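Local structure of formylmethanofuran--tetrahydromethanopterin formyltransferase (Methanosarcina barkeri, 1M5S) at residues T175-A180 and G199-S204; D185-L190 and Y245-N250. The protein catalyses the reversible transfer of a formyl group from formylmethanofuran to tetrahydromethanopterin, an early step in making methane from carbon dioxide. All blocks are in the same frame, centred on the assembly; numbering follows the deposited sequence.

Interaction 1: T175-A180 and G199-S204; sequences TALTAA and GGIVAS
Leu177 and Ala180 meet a single side chain, that of Ile201, where the loop between strands 193-194 and 243-251 runs past helix 173-187 in the proximal lobe of this alpha/beta sandwich enzyme. The pairing is a compact example of how a helix and an irregular segment can be joined without any hydrogen bond across the gap: one branched residue of the loop reaches the helix side lined by positions i and i+3. Ile201 and Leu177 cross at about a right angle, and they touch only through their outermost methyls, CD1 of Leu177 lying 3.8 Å from CD1 of Ile201. The leucine owes this reach to its first torsion, which sets CG opposite the backbone N (chi1 -176°) and lets the branched end come nearer to the loop than the direction of its CB would suggest. Ala180 behaves differently. Its CB points toward the loop and sits against both branches of the isoleucine, at 3.9 Å from Ile201 CG1 and 4.0 Å from Ile201 CG2. The two helix residues thus share the end methyl of Ile201, which is all that Leu177 meets. Cutting Ile201 back to an alanine removes CG1, CG2 and CD1, and would probably cost Leu177 CD1 and Ala180 CB their contact with the loop and open a gap there. The site is buried and shared with other parts of the assembly: Tyr245 of strand 243-251 packs on both Leu177 and Ile201, and in the second subunit Pro100 lies on Leu177 and Trp32 on Ile201. Between segments 175-180 and 199-204 the shortest approach is that of Ile201 CD1 to Ala180 CB, 3.7 Å.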
loop_
_atom_site.group_PDB
_atom_site.type_symbol
_atom_site.label_atom_id
_atom_site.label_comp_id
_atom_site.label_asym_id
_atom_site.label_seq_id
_atom_site.Cartn_x
_atom_site.Cartn_y
_atom_site.Cartn_z
ATOM N N THR A 175 -14.972 -12.249 9.402
ATOM C CA THR A 175 -14.667 -12.083 10.823
ATOM C C THR A 175 -13.369 -12.792 11.190
ATOM O O THR A 175 -12.478 -12.202 11.815
ATOM C CB THR A 175 -15.788 -12.650 11.716
ATOM O OG1 THR A 175 -16.959 -11.837 11.592
ATOM C CG2 THR A 175 -15.352 -12.679 13.173
ATOM N N ALA A 176 -13.273 -14.062 10.799
ATOM C CA ALA A 176 -12.095 -14.863 11.104
ATOM C C ALA A 176 -10.868 -14.324 10.362
ATOM O O ALA A 176 -9.783 -14.235 10.938
ATOM C CB ALA A 176 -12.345 -16.329 10.743
ATOM N N LEU A 177 -11.056 -13.903 9.112
ATOM C CA LEU A 177 -9.948 -13.376 8.322
ATOM C C LEU A 177 -9.418 -12.056 8.880
ATOM O O LEU A 177 -8.211 -11.832 8.912
ATOM C CB LEU A 177 -10.366 -13.184 6.862
ATOM C CG LEU A 177 -9.257 -12.713 5.908
ATOM C CD1 LEU A 177 -7.985 -13.543 6.116
ATOM C CD2 LEU A 177 -9.742 -12.822 4.477
ATOM N N THR A 178 -10.325 -11.172 9.291
ATOM C CA THR A 178 -9.934 -9.870 9.831
ATOM C C THR A 178 -9.166 -10.057 11.135
ATOM O O THR A 178 -8.165 -9.379 11.381
ATOM C CB THR A 178 -11.165 -8.985 10.081
ATOM O OG1 THR A 178 -11.849 -8.785 8.838
ATOM C CG2 THR A 178 -10.757 -7.632 10.652
ATOM N N ALA A 179 -9.590 -11.052 11.912
ATOM C CA ALA A 179 -8.908 -11.421 13.144
ATOM C C ALA A 179 -7.495 -11.935 12.851
ATOM O O ALA A 179 -6.531 -11.497 13.480
ATOM C CB ALA A 179 -9.728 -12.475 13.894
ATOM N N ALA A 180 -7.369 -12.736 11.794
ATOM C CA ALA A 180 -6.078 -13.247 11.345
ATOM C C ALA A 180 -5.195 -12.111 10.848
ATOM O O ALA A 180 -4.017 -12.020 11.201
ATOM C CB ALA A 180 -6.278 -14.273 10.243
ATOM N N GLY A 199 0.133 -14.002 3.123
ATOM C CA GLY A 199 -0.352 -12.944 3.996
ATOM C C GLY A 199 -0.192 -13.297 5.462
ATOM O O GLY A 199 -0.768 -12.640 6.330
ATOM N N GLY A 200 0.595 -14.336 5.733
ATOM C CA GLY A 200 0.784 -14.818 7.088
ATOM C C GLY A 200 -0.295 -15.786 7.539
ATOM O O GLY A 200 -0.303 -16.218 8.694
ATOM N N ILE A 201 -1.196 -16.144 6.627
ATOM C CA ILE A 201 -2.458 -16.782 7.006
ATOM C C ILE A 201 -2.728 -18.105 6.277
ATOM O O ILE A 201 -2.692 -18.174 5.047
ATOM C CB ILE A 201 -3.657 -15.808 6.787
ATOM C CG1 ILE A 201 -3.458 -14.536 7.618
ATOM C CG2 ILE A 201 -4.966 -16.482 7.187
ATOM C CD1 ILE A 201 -4.326 -13.368 7.185
ATOM N N VAL A 202 -3.021 -19.143 7.057
ATOM C CA VAL A 202 -3.361 -20.459 6.521
ATOM C C VAL A 202 -4.864 -20.548 6.294
ATOM O O VAL A 202 -5.638 -20.536 7.241
ATOM C CB VAL A 202 -2.945 -21.580 7.507
ATOM C CG1 VAL A 202 -3.141 -22.952 6.876
ATOM C CG2 VAL A 202 -1.505 -21.384 7.940
ATOM N N ALA A 203 -5.279 -20.643 5.038
ATOM C CA ALA A 203 -6.689 -20.814 4.721
ATOM C C ALA A 203 -7.084 -22.293 4.683
ATOM O O ALA A 203 -8.256 -22.634 4.829
ATOM C CB ALA A 203 -6.997 -20.167 3.391
ATOM N N SER A 204 -6.096 -23.164 4.520
ATOM C CA SER A 204 -6.351 -24.571 4.236
ATOM C C SER A 204 -6.378 -25.460 5.480
ATOM O O SER A 204 -7.402 -26.077 5.784
ATOM C CB SER A 204 -5.322 -25.102 3.227
ATOM O OG SER A 204 -3.993 -24.832 3.642
#

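Interaction 2: D185-L190 and Y245-N250; sequences DTIAEL and YEIVIN
Ile187 lies late in helix 173-187, facing strand 243-251 with a spacing of 8.8 Å between its CA and the CA of Ile249. From Ile187 itself the chain bends through a type I beta turn to Leu190, closed by a bond from Leu190 N to Ile187 O of 2.9 Å. The strand segment 245-250 is extended, so Ile247 and Ile249, two residues apart, present their side chains on the same side, toward the helix. This is helix-on-sheet packing in the alpha/beta sandwich of the proximal lobe, the strand being hydrogen-bonded through its backbone to strand 147-170. The fit is purely apolar. Ile187 carries its CG1 branch opposite its own carbonyl carbon (chi1 -64°), and the extended second torsion (chi2 170°) brings CD1 out to the strand. There the one methyl meets both isoleucines, 3.9 Å from Ile247 CG2 and 4.0 Å from Ile249 CD1. The partners offer different branches: Ile247 gives the short one and slides past Ile187 in the opposite direction, whereas Ile249 gives the end of its long branch and crosses Ile187 obliquely. Ala183 and Val184, earlier on the same helix, also pack on Ile247, Met261 of helix 254-268 lies against Ile249, and Thr195 touches Ile187.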
loop_
_atom_site.group_PDB
_atom_site.type_symbol
_atom_site.label_atom_id
_atom_site.label_comp_id
_atom_site.label_asym_id
_atom_site.label_seq_id
_atom_site.Cartn_x
_atom_site.Cartn_y
_atom_site.Cartn_z
ATOM N N ASP A 185 -0.471 -8.628 11.478
ATOM C CA ASP A 185 0.103 -7.286 11.564
ATOM C C ASP A 185 0.819 -7.106 12.896
ATOM O O ASP A 185 1.837 -6.423 12.974
ATOM C CB ASP A 185 -0.988 -6.216 11.434
ATOM C CG ASP A 185 -1.480 -6.039 10.005
ATOM O OD1 ASP A 185 -0.742 -6.360 9.049
ATOM O OD2 ASP A 185 -2.610 -5.547 9.832
ATOM N N THR A 186 0.250 -7.684 13.950
ATOM C CA THR A 186 0.828 -7.594 15.289
ATOM C C THR A 186 2.130 -8.386 15.372
ATOM O O THR A 186 3.136 -7.895 15.875
ATOM C CB THR A 186 -0.145 -8.142 16.340
ATOM O OG1 THR A 186 -1.424 -7.534 16.149
ATOM C CG2 THR A 186 0.346 -7.830 17.740
ATOM N N ILE A 187 2.105 -9.600 14.835
ATOM C CA ILE A 187 3.276 -10.462 14.835
ATOM C C ILE A 187 4.414 -9.874 13.993
ATOM O O ILE A 187 5.578 -9.997 14.364
ATOM C CB ILE A 187 2.906 -11.881 14.343
ATOM C CG1 ILE A 187 1.926 -12.516 15.337
ATOM C CG2 ILE A 187 4.157 -12.746 14.205
ATOM C CD1 ILE A 187 1.302 -13.801 14.859
ATOM N N ALA A 188 4.072 -9.097 12.964
ATOM C CA ALA A 188 5.094 -8.484 12.117
ATOM C C ALA A 188 5.783 -7.291 12.796
ATOM O O ALA A 188 6.765 -6.758 12.277
ATOM C CB ALA A 188 4.496 -8.071 10.776
ATOM N N GLU A 189 5.289 -6.897 13.968
ATOM C CA GLU A 189 5.983 -5.900 14.789
ATOM C C GLU A 189 7.031 -6.563 15.681
ATOM O O GLU A 189 7.863 -5.883 16.278
ATOM C CB GLU A 189 5.009 -5.143 15.694
ATOM C CG GLU A 189 3.856 -4.424 15.012
ATOM C CD GLU A 189 2.807 -3.918 16.016
ATOM O OE1 GLU A 189 2.881 -4.272 17.219
ATOM O OE2 GLU A 189 1.889 -3.179 15.600
ATOM N N LEU A 190 6.920 -7.879 15.844
ATOM C CA LEU A 190 7.708 -8.609 16.836
ATOM C C LEU A 190 8.991 -9.234 16.278
ATOM O O LEU A 190 8.978 -9.912 15.247
ATOM C CB LEU A 190 6.845 -9.695 17.490
ATOM C CG LEU A 190 5.605 -9.233 18.262
ATOM C CD1 LEU A 190 4.868 -10.438 18.809
ATOM C CD2 LEU A 190 6.009 -8.309 19.388
ATOM N N TYR A 245 -9.458 -19.790 10.395
ATOM C CA TYR A 245 -8.139 -19.505 9.840
ATOM C C TYR A 245 -7.086 -19.866 10.874
ATOM O O TYR A 245 -7.329 -19.774 12.082
ATOM C CB TYR A 245 -8.003 -18.021 9.454
ATOM C CG TYR A 245 -8.713 -17.659 8.170
ATOM C CD1 TYR A 245 -8.175 -18.004 6.928
ATOM C CD2 TYR A 245 -9.951 -17.022 8.196
ATOM C CE1 TYR A 245 -8.856 -17.725 5.748
ATOM C CE2 TYR A 245 -10.639 -16.748 7.029
ATOM C CZ TYR A 245 -10.089 -17.104 5.811
ATOM O OH TYR A 245 -10.805 -16.878 4.669
ATOM N N GLU A 246 -5.927 -20.303 10.391
ATOM C CA GLU A 246 -4.802 -20.621 11.252
ATOM C C GLU A 246 -3.635 -19.690 10.937
ATOM O O GLU A 246 -3.462 -19.262 9.795
ATOM C CB GLU A 246 -4.389 -22.078 11.042
ATOM C CG GLU A 246 -3.084 -22.455 11.717
ATOM C CD GLU A 246 -2.621 -23.865 11.381
ATOM O OE1 GLU A 246 -3.159 -24.476 10.427
ATOM O OE2 GLU A 246 -1.705 -24.355 12.082
ATOM N N ILE A 247 -2.909 -19.290 11.975
ATOM C CA ILE A 247 -1.669 -18.551 11.798
ATOM C C ILE A 247 -0.508 -19.430 12.255
ATOM O O ILE A 247 -0.500 -19.904 13.389
ATOM C CB ILE A 247 -1.702 -17.219 12.587
ATOM C CG1 ILE A 247 -2.767 -16.299 11.975
ATOM C CG2 ILE A 247 -0.334 -16.540 12.557
ATOM C CD1 ILE A 247 -2.673 -14.887 12.408
ATOM N N VAL A 248 0.336 -19.820 11.297
ATOM C CA VAL A 248 1.566 -20.558 11.583
ATOM C C VAL A 248 2.727 -19.600 11.817
ATOM O O VAL A 248 2.904 -18.636 11.080
ATOM C CB VAL A 248 1.926 -21.518 10.430
ATOM C CG1 VAL A 248 3.236 -22.227 10.728
ATOM C CG2 VAL A 248 0.819 -22.534 10.236
ATOM N N ILE A 249 3.525 -19.901 12.835
ATOM C CA ILE A 249 4.589 -19.023 13.320
ATOM C C ILE A 249 5.902 -19.822 13.415
ATOM O O ILE A 249 5.946 -20.870 14.060
ATOM C CB ILE A 249 4.237 -18.462 14.732
ATOM C CG1 ILE A 249 2.875 -17.769 14.693
ATOM C CG2 ILE A 249 5.311 -17.505 15.217
ATOM C CD1 ILE A 249 2.304 -17.436 16.039
ATOM N N ASN A 250 6.906 -19.414 12.643
ATOM C CA ASN A 250 8.273 -19.898 12.825
ATOM C C ASN A 250 9.037 -18.850 13.603
ATOM O O ASN A 250 8.671 -17.679 13.592
ATOM C CB ASN A 250 8.955 -20.131 11.479
ATOM C CG ASN A 250 8.331 -21.262 10.697
ATOM O OD1 ASN A 250 7.291 -21.798 11.080
ATOM N ND2 ASN A 250 8.956 -21.628 9.585
#

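Both contacts belong to the proximal lobe, their centres about 10 Å apart, and both draw on helix 173-187: interaction 1 on its earlier part, interaction 2 on its later part. Along the chain the segments alternate, 175-180, 185-190, 199-204, then 245-250, so the two pairings cross in sequence. They also touch directly. A probable hydrogen bond joins Val202 N to Glu246 O at 2.8 Å, tying the loop to the strand, while Ile247 CD1 packs on Ala180 O. One helix is therefore fastened at two places along its length to a loop and to a strand that are themselves linked, and both contacts reach the second subunit of the homotetramer.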